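Local coordinates for geranyltranstransferase (PDB 3TS7), which probably makes farnesyl diphosphate by adding isopentenyl diphosphate to geranyl diphosphate, with magnesium as cofactor, in isoprenoid synthesis, at residues K51-Y59 and L72-H83; R213-A224 and M272-F283. One frame throughout, in Å; residues are numbered along the deposited sequence.

In the fold
Both contacts join antiparallel helices of one all-helical polyprenyl synthetase chain. Contact 1 pairs helix 53-65 with helix 73-90, its neighbour in the sequence. Contact 2 comes later and pairs helix 208-237 with helix 262-279 and the turn after it. The two centres lie about 19 Å apart. Contact 1 is about 7 Å from the centre of the chain and contact 2 about 15 Å. They meet where CD2 of Leu57 packs on CD1 of Ile221 at 3.7 Å, so helix 53-65 touches helix 208-237. Contact 1 joins the buried interior to an anion site that probably serves substrate diphosphate. Contact 2 is plain packing of the bundle, farther out.

Contact 1: K51-Y59 and L72-H83; sequences KRMRPLLTY and LDGPACAVEFIH. With PO4 (phosphate ion), chain E; PO4 (phosphate ion), chain F.
The guanidinium of Arg54 lies flat on the His83 ring, centres 3.8 Å apart and planes 10° apart. Arg54 NH1 also donates to O4 of one phosphate at 2.8 Å. His83 NE2 donates to O1 of the other at 2.7 Å. CG of His83 is anti to its backbone N (chi1 170°), which carries the ring out under the guanidinium. Lys51 NZ hydrogen-bonds to O2 of the second phosphate. Both ions probably come from the crystallisation liquor.

Beside the stack, Arg52 NH1 forms a salt bridge with Glu80 OE1 at 2.9 Å. The oxygen lies in the guanidinium plane and uses its anti lone pair. Val46 O and Glu21 take the other end of Arg52. One water links Arg54 N and NH2 to Glu80 OE2, so both carboxylate oxygens are engaged.

Farther along, Ala76 CB sits over one face of the Tyr59 ring, 4.2 Å from its centroid. Tyr59 OH donates to Asp73 OD1 at 2.7 Å, and Arg19 also pairs with that oxygen. Pro55 and Thr58 pack on Ala76, whose small side chain suits the close approach of the backbones: the CA atoms of Pro55 and Ala76 are 4.5 Å apart. The helices run antiparallel at 156°. The Lys-Arg-His cluster is consistent with the site that takes the diphosphate of isopentenyl diphosphate in this family.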
loop_
_atom_site.group_PDB
_atom_site.type_symbol
_atom_site.label_atom_id
_atom_site.label_comp_id
_atom_site.label_asym_id
_atom_site.label_seq_id
_atom_site.Cartn_x
_atom_site.Cartn_y
_atom_site.Cartn_z
ATOM N N LYS B 51 -3.129 -12.030 -17.794
ATOM C CA LYS B 51 -2.025 -11.911 -18.751
ATOM C C LYS B 51 -0.633 -11.875 -18.114
ATOM O O LYS B 51 0.342 -12.278 -18.752
ATOM C CB LYS B 51 -2.228 -10.702 -19.665
ATOM C CG LYS B 51 -3.553 -10.702 -20.416
ATOM C CD LYS B 51 -3.607 -9.545 -21.413
ATOM C CE LYS B 51 -5.039 -9.091 -21.674
ATOM N NZ LYS B 51 -5.525 -8.179 -20.598
ATOM N N ARG B 52 -0.552 -11.421 -16.857
ATOM C CA ARG B 52 0.723 -11.293 -16.113
ATOM C C ARG B 52 1.738 -10.425 -16.854
ATOM O O ARG B 52 2.930 -10.741 -16.882
ATOM C CB ARG B 52 1.350 -12.661 -15.760
ATOM C CG ARG B 52 0.399 -13.680 -15.161
ATOM C CD ARG B 52 -0.184 -13.201 -13.846
ATOM N NE ARG B 52 -0.884 -14.260 -13.123
ATOM C CZ ARG B 52 -1.708 -14.053 -12.096
ATOM N NH1 ARG B 52 -1.954 -12.825 -11.661
ATOM N NH2 ARG B 52 -2.298 -15.083 -11.503
ATOM N N MET B 53 1.259 -9.328 -17.442
ATOM C CA MET B 53 2.107 -8.493 -18.282
ATOM C C MET B 53 3.270 -7.909 -17.482
ATOM O O MET B 53 4.419 -7.897 -17.943
ATOM C CB MET B 53 1.293 -7.352 -18.903
ATOM C CG MET B 53 2.054 -6.616 -20.019
ATOM S SD MET B 53 1.846 -4.825 -20.103
ATOM C CE MET B 53 0.077 -4.597 -20.002
ATOM N N ARG B 54 2.968 -7.406 -16.289
ATOM C CA ARG B 54 4.023 -6.802 -15.472
ATOM C C ARG B 54 5.115 -7.789 -14.996
ATOM O O ARG B 54 6.299 -7.449 -15.087
ATOM C CB ARG B 54 3.441 -5.921 -14.362
ATOM C CG ARG B 54 2.770 -4.682 -14.917
ATOM C CD ARG B 54 1.556 -4.314 -14.114
ATOM N NE ARG B 54 0.732 -3.353 -14.836
ATOM C CZ ARG B 54 -0.259 -3.679 -15.651
ATOM N NH1 ARG B 54 -0.940 -2.722 -16.254
ATOM N NH2 ARG B 54 -0.579 -4.947 -15.856
ATOM N N PRO B 55 4.733 -8.990 -14.490
ATOM C CA PRO B 55 5.715 -10.049 -14.233
ATOM C C PRO B 55 6.506 -10.476 -15.457
ATOM O O PRO B 55 7.697 -10.728 -15.337
ATOM C CB PRO B 55 4.840 -11.223 -13.779
ATOM C CG PRO B 55 3.762 -10.554 -13.032
ATOM C CD PRO B 55 3.443 -9.331 -13.855
ATOM N N LEU B 56 5.846 -10.578 -16.611
ATOM C CA LEU B 56 6.550 -10.942 -17.854
ATOM C C LEU B 56 7.627 -9.919 -18.151
ATOM O O LEU B 56 8.759 -10.290 -18.446
ATOM C CB LEU B 56 5.594 -11.052 -19.030
ATOM C CG LEU B 56 4.656 -12.255 -19.063
ATOM C CD1 LEU B 56 3.626 -12.076 -20.173
ATOM C CD2 LEU B 56 5.419 -13.543 -19.223
ATOM N N LEU B 57 7.286 -8.635 -18.029
ATOM C CA LEU B 57 8.285 -7.577 -18.146
ATOM C C LEU B 57 9.419 -7.729 -17.139
ATOM O O LEU B 57 10.567 -7.546 -17.496
ATOM C CB LEU B 57 7.647 -6.200 -17.992
ATOM C CG LEU B 57 6.836 -5.777 -19.216
ATOM C CD1 LEU B 57 5.972 -4.582 -18.855
ATOM C CD2 LEU B 57 7.781 -5.459 -20.374
ATOM N N THR B 58 9.105 -8.057 -15.881
ATOM C CA THR B 58 10.163 -8.280 -14.888
ATOM C C THR B 58 11.064 -9.473 -15.284
ATOM O O THR B 58 12.290 -9.339 -15.327
ATOM C CB THR B 58 9.582 -8.477 -13.467
ATOM O OG1 THR B 58 8.806 -7.317 -13.118
ATOM C CG2 THR B 58 10.710 -8.625 -12.453
ATOM N N TYR B 59 10.450 -10.612 -15.581
ATOM C CA TYR B 59 11.214 -11.804 -15.936
ATOM C C TYR B 59 11.992 -11.601 -17.246
ATOM O O TYR B 59 13.161 -11.953 -17.330
ATOM C CB TYR B 59 10.305 -13.030 -16.034
ATOM C CG TYR B 59 9.780 -13.574 -14.700
ATOM C CD1 TYR B 59 10.649 -13.907 -13.652
ATOM C CD2 TYR B 59 8.416 -13.793 -14.521
ATOM C CE1 TYR B 59 10.152 -14.429 -12.441
ATOM C CE2 TYR B 59 7.914 -14.304 -13.334
ATOM C CZ TYR B 59 8.786 -14.624 -12.303
ATOM O OH TYR B 59 8.239 -15.127 -11.147
ATOM N N LEU B 72 14.054 -12.714 -9.045
ATOM C CA LEU B 72 13.009 -11.922 -9.695
ATOM C C LEU B 72 11.603 -12.324 -9.310
ATOM O O LEU B 72 10.696 -11.546 -9.527
ATOM C CB LEU B 72 13.146 -11.977 -11.229
ATOM C CG LEU B 72 14.466 -11.492 -11.844
ATOM C CD1 LEU B 72 14.496 -11.860 -13.306
ATOM C CD2 LEU B 72 14.709 -10.002 -11.655
ATOM N N ASP B 73 11.427 -13.519 -8.729
ATOM C CA ASP B 73 10.125 -13.963 -8.259
ATOM C C ASP B 73 9.446 -12.959 -7.318
ATOM O O ASP B 73 8.296 -12.615 -7.530
ATOM C CB ASP B 73 10.207 -15.339 -7.581
ATOM C CG ASP B 73 10.535 -16.462 -8.556
ATOM O OD1 ASP B 73 10.015 -16.472 -9.688
ATOM O OD2 ASP B 73 11.308 -17.355 -8.181
ATOM N N GLY B 74 10.175 -12.501 -6.304
ATOM C CA GLY B 74 9.692 -11.519 -5.340
ATOM C C GLY B 74 9.247 -10.213 -5.976
ATOM O O GLY B 74 8.084 -9.838 -5.829
ATOM N N PRO B 75 10.153 -9.534 -6.718
ATOM C CA PRO B 75 9.743 -8.301 -7.410
ATOM C C PRO B 75 8.608 -8.499 -8.413
ATOM O O PRO B 75 7.754 -7.626 -8.510
ATOM C CB PRO B 75 11.030 -7.855 -8.091
ATOM C CG PRO B 75 12.075 -8.327 -7.186
ATOM C CD PRO B 75 11.615 -9.697 -6.794
ATOM N N ALA B 76 8.554 -9.645 -9.099
ATOM C CA ALA B 76 7.465 -9.919 -10.052
ATOM C C ALA B 76 6.119 -10.037 -9.346
ATOM O O ALA B 76 5.128 -9.487 -9.818
ATOM C CB ALA B 76 7.740 -11.157 -10.908
ATOM N N CYS B 77 6.089 -10.741 -8.211
ATOM C CA CYS B 77 4.873 -10.830 -7.400
ATOM C C CYS B 77 4.449 -9.492 -6.821
ATOM O O CYS B 77 3.259 -9.246 -6.726
ATOM C CB CYS B 77 5.060 -11.804 -6.233
ATOM S SG CYS B 77 5.230 -13.499 -6.747
ATOM N N ALA B 78 5.429 -8.682 -6.386
ATOM C CA ALA B 78 5.193 -7.363 -5.787
ATOM C C ALA B 78 4.478 -6.451 -6.760
ATOM O O ALA B 78 3.489 -5.812 -6.383
ATOM C CB ALA B 78 6.499 -6.711 -5.326
ATOM N N VAL B 79 4.957 -6.390 -8.012
ATOM C CA VAL B 79 4.271 -5.535 -8.999
ATOM C C VAL B 79 2.907 -6.071 -9.366
ATOM O O VAL B 79 2.000 -5.292 -9.611
ATOM C CB VAL B 79 5.096 -5.216 -10.296
ATOM C CG1 VAL B 79 6.240 -4.292 -9.983
ATOM C CG2 VAL B 79 5.574 -6.494 -10.999
ATOM N N GLU B 80 2.751 -7.395 -9.385
ATOM C CA GLU B 80 1.462 -7.996 -9.703
ATOM C C GLU B 80 0.419 -7.800 -8.592
ATOM O O GLU B 80 -0.772 -7.619 -8.893
ATOM C CB GLU B 80 1.608 -9.486 -10.042
ATOM C CG GLU B 80 0.345 -10.162 -10.564
ATOM C CD GLU B 80 -0.091 -9.675 -11.949
ATOM O OE1 GLU B 80 -1.032 -10.259 -12.525
ATOM O OE2 GLU B 80 0.493 -8.711 -12.472
ATOM N N PHE B 81 0.869 -7.845 -7.333
ATOM C CA PHE B 81 0.002 -7.550 -6.186
ATOM C C PHE B 81 -0.553 -6.128 -6.299
ATOM O O PHE B 81 -1.756 -5.924 -6.128
ATOM C CB PHE B 81 0.748 -7.713 -4.841
ATOM C CG PHE B 81 0.950 -9.155 -4.398
ATOM C CD1 PHE B 81 0.139 -10.183 -4.880
ATOM C CD2 PHE B 81 1.906 -9.464 -3.430
ATOM C CE1 PHE B 81 0.316 -11.522 -4.435
ATOM C CE2 PHE B 81 2.094 -10.795 -2.987
ATOM C CZ PHE B 81 1.301 -11.817 -3.501
ATOM N N ILE B 82 0.327 -5.166 -6.599
ATOM C CA ILE B 82 -0.065 -3.771 -6.768
ATOM C C ILE B 82 -1.088 -3.652 -7.884
ATOM O O ILE B 82 -2.157 -3.066 -7.674
ATOM C CB ILE B 82 1.137 -2.827 -7.033
ATOM C CG1 ILE B 82 2.067 -2.750 -5.819
ATOM C CG2 ILE B 82 0.664 -1.412 -7.345
ATOM C CD1 ILE B 82 1.456 -2.090 -4.570
ATOM N N HIS B 83 -0.777 -4.242 -9.041
ATOM C CA HIS B 83 -1.692 -4.245 -10.204
ATOM C C HIS B 83 -3.085 -4.767 -9.825
ATOM O O HIS B 83 -4.091 -4.098 -10.075
ATOM C CB HIS B 83 -1.090 -5.055 -11.358
ATOM C CG HIS B 83 -2.041 -5.303 -12.489
ATOM N ND1 HIS B 83 -2.576 -4.283 -13.249
ATOM C CD2 HIS B 83 -2.566 -6.451 -12.978
ATOM C CE1 HIS B 83 -3.404 -4.792 -14.144
ATOM N NE2 HIS B 83 -3.406 -6.105 -14.009
HETATM P P PO4 E . -3.473 -5.099 -18.443
HETATM O O1 PO4 E . -4.537 -5.436 -17.421
HETATM O O2 PO4 E . -2.462 -6.216 -18.548
HETATM O O3 PO4 E . -4.114 -4.921 -19.791
HETATM O O4 PO4 E . -2.789 -3.821 -18.022
HETATM P P PO4 F . -4.832 -8.599 -16.198
HETATM O O1 PO4 F . -3.700 -8.562 -15.204
HETATM O O2 PO4 F . -4.278 -8.448 -17.592
HETATM O O3 PO4 F . -5.541 -9.928 -16.110
HETATM O O4 PO4 F . -5.795 -7.486 -15.889
HETATM O O HOH W 1 -2.187 -10.420 -15.103
HETATM O O HOH W 2 0.320 -7.460 -14.783
#

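Contact 2: R213-A224 and M272-F283; sequences RLDHYAKCIGLA and MHEAALESLAGF
Cys220 and Ala276 meet at the tight part of this contact, CB to CB at 3.9 Å. The helix axes come within 8.0 Å and run antiparallel at 161°. Small residues set this spacing. The CA atoms of Tyr217 and Ala276 are only 4.4 Å apart. Cys220 SG touches Ala275 CB, and Ile221 CG2 rests against Ala276 CB. Ala224 CB closes the row against Met272 CB at 3.7 Å.

Tyr217 continues the buried side. Its ring edge, at CD1, faces Ala276 O, while Leu280 CD1 lies 3.7 Å from the same carbon. CG is anti to the backbone N (chi1 166°), which directs the ring past Ala276 to helix 288-298, where OH bonds to Leu290 O. Leu214 CD2 meets Leu280 CD2, and Leu214 CD1 meets Phe283 CZ at 3.8 Å.

The solvent side is looser: His216, Arg213 and the turn at Ala281 and Gly282 lie at the rim. His216 brings CD2 to Ser279 OG at 3.3 Å, though Ser279 itself is buried and closely packed. Its hydroxyl donates back to Ala275 O, which also accepts from Ser279 N on the opposite face of its plane. Arg213 NH2 makes a weak but nearly straight bond to Ser279 O (3.3 Å, 171°), and Gly282 lies over one guanidinium face. NE pairs with Glu209. A leucine in place of Arg213 would probably leave Ser279 O without this donor, Glu209 without this charge partner and Gly282 without the flat group beneath it.

Cohesion is thus mostly shape fit, with larger side chains supplying much of the buried area. The one hydrogen bond between the segments is weak and sits at the end of helix 262-279, where a cation would probably suit the helix dipole.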
loop_
_atom_site.group_PDB
_atom_site.type_symbol
_atom_site.label_atom_id
_atom_site.label_comp_id
_atom_site.label_asym_id
_atom_site.label_seq_id
_atom_site.Cartn_x
_atom_site.Cartn_y
_atom_site.Cartn_z
ATOM N N ARG B 213 17.843 3.138 -20.840
ATOM C CA ARG B 213 17.321 2.564 -22.093
ATOM C C ARG B 213 16.141 1.649 -21.857
ATOM O O ARG B 213 15.149 1.688 -22.583
ATOM C CB ARG B 213 18.402 1.784 -22.848
ATOM C CG ARG B 213 19.470 2.638 -23.489
ATOM C CD ARG B 213 20.482 1.732 -24.222
ATOM N NE ARG B 213 21.446 2.516 -24.988
ATOM C CZ ARG B 213 21.313 2.832 -26.275
ATOM N NH1 ARG B 213 22.249 3.560 -26.875
ATOM N NH2 ARG B 213 20.252 2.427 -26.965
ATOM N N LEU B 214 16.241 0.819 -20.831
ATOM C CA LEU B 214 15.186 -0.138 -20.574
ATOM C C LEU B 214 13.953 0.559 -20.004
ATOM O O LEU B 214 12.824 0.141 -20.275
ATOM C CB LEU B 214 15.675 -1.251 -19.635
ATOM C CG LEU B 214 16.599 -2.279 -20.294
ATOM C CD1 LEU B 214 17.400 -3.055 -19.235
ATOM C CD2 LEU B 214 15.788 -3.216 -21.156
ATOM N N ASP B 215 14.183 1.575 -19.194
ATOM C CA ASP B 215 13.096 2.491 -18.789
ATOM C C ASP B 215 12.402 3.163 -19.984
ATOM O O ASP B 215 11.158 3.182 -20.058
ATOM C CB ASP B 215 13.600 3.557 -17.823
ATOM C CG ASP B 215 12.469 4.436 -17.326
ATOM O OD1 ASP B 215 11.529 3.912 -16.676
ATOM O OD2 ASP B 215 12.497 5.630 -17.625
ATOM N N HIS B 216 13.190 3.685 -20.928
ATOM C CA HIS B 216 12.597 4.234 -22.180
ATOM C C HIS B 216 11.842 3.193 -22.985
ATOM O O HIS B 216 10.756 3.480 -23.499
ATOM C CB HIS B 216 13.638 4.969 -23.048
ATOM C CG HIS B 216 13.021 5.946 -24.003
ATOM N ND1 HIS B 216 12.323 7.058 -23.579
ATOM C CD2 HIS B 216 12.965 5.963 -25.356
ATOM C CE1 HIS B 216 11.871 7.721 -24.630
ATOM N NE2 HIS B 216 12.251 7.081 -25.720
ATOM N N TYR B 217 12.373 1.965 -23.066
ATOM C CA TYR B 217 11.637 0.843 -23.667
ATOM C C TYR B 217 10.288 0.660 -22.961
ATOM O O TYR B 217 9.229 0.493 -23.607
ATOM C CB TYR B 217 12.481 -0.459 -23.588
ATOM C CG TYR B 217 11.727 -1.727 -23.854
ATOM C CD1 TYR B 217 11.589 -2.224 -25.157
ATOM C CD2 TYR B 217 11.145 -2.445 -22.814
ATOM C CE1 TYR B 217 10.888 -3.387 -25.401
ATOM C CE2 TYR B 217 10.448 -3.610 -23.051
ATOM C CZ TYR B 217 10.331 -4.086 -24.341
ATOM O OH TYR B 217 9.624 -5.243 -24.574
ATOM N N ALA B 218 10.342 0.659 -21.629
ATOM C CA ALA B 218 9.149 0.442 -20.796
ATOM C C ALA B 218 8.100 1.552 -20.994
ATOM O O ALA B 218 6.906 1.264 -21.229
ATOM C CB ALA B 218 9.569 0.322 -19.310
ATOM N N LYS B 219 8.576 2.792 -20.978
ATOM C CA LYS B 219 7.731 3.989 -21.185
ATOM C C LYS B 219 7.031 3.965 -22.549
ATOM O O LYS B 219 5.812 4.186 -22.643
ATOM C CB LYS B 219 8.569 5.265 -21.043
ATOM C CG LYS B 219 7.754 6.552 -21.244
ATOM C CD LYS B 219 8.593 7.786 -21.066
ATOM C CE LYS B 219 7.719 9.044 -21.026
ATOM N NZ LYS B 219 8.565 10.236 -20.772
ATOM N N CYS B 220 7.804 3.642 -23.595
ATOM C CA CYS B 220 7.275 3.598 -24.963
ATOM C C CYS B 220 6.282 2.458 -25.168
ATOM O O CYS B 220 5.242 2.667 -25.779
ATOM C CB CYS B 220 8.416 3.568 -26.001
ATOM S SG CYS B 220 9.455 5.025 -25.994
ATOM N N ILE B 221 6.540 1.254 -24.641
ATOM C CA ILE B 221 5.522 0.216 -24.824
ATOM C C ILE B 221 4.226 0.496 -24.036
ATOM O O ILE B 221 3.131 0.156 -24.496
ATOM C CB ILE B 221 6.007 -1.247 -24.606
ATOM C CG1 ILE B 221 6.250 -1.561 -23.144
ATOM C CG2 ILE B 221 7.265 -1.563 -25.465
ATOM C CD1 ILE B 221 6.764 -2.989 -22.940
ATOM N N GLY B 222 4.370 1.131 -22.871
ATOM C CA GLY B 222 3.232 1.478 -22.023
ATOM C C GLY B 222 2.317 2.455 -22.758
ATOM O O GLY B 222 1.106 2.269 -22.794
ATOM N N LEU B 223 2.906 3.469 -23.377
ATOM C CA LEU B 223 2.108 4.464 -24.091
ATOM C C LEU B 223 1.471 3.865 -25.332
ATOM O O LEU B 223 0.272 4.028 -25.564
ATOM C CB LEU B 223 2.961 5.680 -24.452
ATOM C CG LEU B 223 3.160 6.682 -23.318
ATOM C CD1 LEU B 223 4.350 7.557 -23.612
ATOM C CD2 LEU B 223 1.880 7.523 -23.066
ATOM N N ALA B 224 2.281 3.135 -26.096
ATOM C CA ALA B 224 1.853 2.531 -27.347
ATOM C C ALA B 224 0.671 1.570 -27.193
ATOM O O ALA B 224 -0.249 1.611 -27.993
ATOM C CB ALA B 224 3.041 1.831 -28.042
ATOM N N MET B 272 5.938 5.236 -31.293
ATOM C CA MET B 272 6.313 4.768 -29.961
ATOM C C MET B 272 6.950 3.371 -30.040
ATOM O O MET B 272 7.966 3.103 -29.378
ATOM C CB MET B 272 5.069 4.759 -29.067
ATOM C CG MET B 272 4.564 6.157 -28.644
ATOM S SD MET B 272 5.831 7.001 -27.672
ATOM C CE MET B 272 6.448 8.256 -28.816
ATOM N N HIS B 273 6.342 2.510 -30.854
ATOM C CA HIS B 273 6.843 1.169 -31.112
ATOM C C HIS B 273 8.280 1.211 -31.647
ATOM O O HIS B 273 9.138 0.463 -31.164
ATOM C CB HIS B 273 5.903 0.390 -32.034
ATOM C CG HIS B 273 6.145 -1.089 -32.039
ATOM N ND1 HIS B 273 5.233 -1.989 -32.559
ATOM C CD2 HIS B 273 7.177 -1.832 -31.562
ATOM C CE1 HIS B 273 5.705 -3.217 -32.419
ATOM N NE2 HIS B 273 6.884 -3.149 -31.823
ATOM N N GLU B 274 8.549 2.104 -32.599
ATOM C CA GLU B 274 9.900 2.321 -33.108
ATOM C C GLU B 274 10.888 2.768 -32.059
ATOM O O GLU B 274 12.032 2.332 -32.068
ATOM C CB GLU B 274 9.912 3.370 -34.232
ATOM C CG GLU B 274 9.118 2.951 -35.460
ATOM C CD GLU B 274 8.870 4.090 -36.441
ATOM O OE1 GLU B 274 7.985 3.936 -37.308
ATOM O OE2 GLU B 274 9.562 5.126 -36.365
ATOM N N ALA B 275 10.461 3.686 -31.194
ATOM C CA ALA B 275 11.325 4.218 -30.155
ATOM C C ALA B 275 11.644 3.125 -29.100
ATOM O O ALA B 275 12.759 3.074 -28.604
ATOM C CB ALA B 275 10.678 5.448 -29.492
ATOM N N ALA B 276 10.663 2.261 -28.808
ATOM C CA ALA B 276 10.852 1.086 -27.949
ATOM C C ALA B 276 11.994 0.178 -28.454
ATOM O O ALA B 276 12.928 -0.144 -27.706
ATOM C CB ALA B 276 9.543 0.300 -27.850
ATOM N N LEU B 277 11.932 -0.190 -29.730
ATOM C CA LEU B 277 12.948 -1.059 -30.349
ATOM C C LEU B 277 14.315 -0.400 -30.423
ATOM O O LEU B 277 15.349 -1.065 -30.216
ATOM C CB LEU B 277 12.494 -1.500 -31.739
ATOM C CG LEU B 277 11.280 -2.422 -31.790
ATOM C CD1 LEU B 277 10.774 -2.548 -33.220
ATOM C CD2 LEU B 277 11.597 -3.815 -31.200
ATOM N N GLU B 278 14.334 0.907 -30.673
ATOM C CA GLU B 278 15.597 1.650 -30.728
ATOM C C GLU B 278 16.290 1.794 -29.362
ATOM O O GLU B 278 17.510 1.879 -29.308
ATOM C CB GLU B 278 15.398 3.031 -31.339
ATOM C CG GLU B 278 16.705 3.740 -31.758
ATOM C CD GLU B 278 17.592 2.924 -32.740
ATOM O OE1 GLU B 278 18.820 3.122 -32.716
ATOM O OE2 GLU B 278 17.087 2.101 -33.544
ATOM N N SER B 279 15.497 1.841 -28.283
ATOM C CA SER B 279 15.994 1.791 -26.907
ATOM C C SER B 279 16.852 0.545 -26.652
ATOM O O SER B 279 17.748 0.566 -25.827
ATOM C CB SER B 279 14.809 1.750 -25.901
ATOM O OG SER B 279 13.973 2.893 -26.024
ATOM N N LEU B 280 16.538 -0.543 -27.332
ATOM C CA LEU B 280 17.262 -1.799 -27.167
ATOM C C LEU B 280 18.570 -1.932 -27.983
ATOM O O LEU B 280 19.223 -2.977 -27.934
ATOM C CB LEU B 280 16.315 -2.960 -27.463
ATOM C CG LEU B 280 15.014 -2.994 -26.647
ATOM C CD1 LEU B 280 14.106 -4.073 -27.179
ATOM C CD2 LEU B 280 15.275 -3.171 -25.136
ATOM N N ALA B 281 18.964 -0.876 -28.693
ATOM C CA ALA B 281 20.221 -0.869 -29.482
ATOM C C ALA B 281 21.489 -1.143 -28.655
ATOM O O ALA B 281 22.539 -1.518 -29.196
ATOM C CB ALA B 281 20.365 0.477 -30.244
ATOM N N GLY B 282 21.401 -0.973 -27.339
ATOM C CA GLY B 282 22.538 -1.265 -26.468
ATOM C C GLY B 282 22.645 -2.740 -26.115
ATOM O O GLY B 282 23.547 -3.151 -25.384
ATOM N N PHE B 283 21.733 -3.542 -26.638
ATOM C CA PHE B 283 21.735 -4.974 -26.388
ATOM C C PHE B 283 21.779 -5.763 -27.687
ATOM O O PHE B 283 21.314 -5.288 -28.720
ATOM C CB PHE B 283 20.485 -5.357 -25.613
ATOM C CG PHE B 283 20.362 -4.653 -24.286
ATOM C CD1 PHE B 283 19.649 -3.454 -24.179
ATOM C CD2 PHE B 283 20.974 -5.177 -23.155
ATOM C CE1 PHE B 283 19.554 -2.785 -22.942
ATOM C CE2 PHE B 283 20.875 -4.527 -21.922
ATOM C CZ PHE B 283 20.176 -3.337 -21.813
#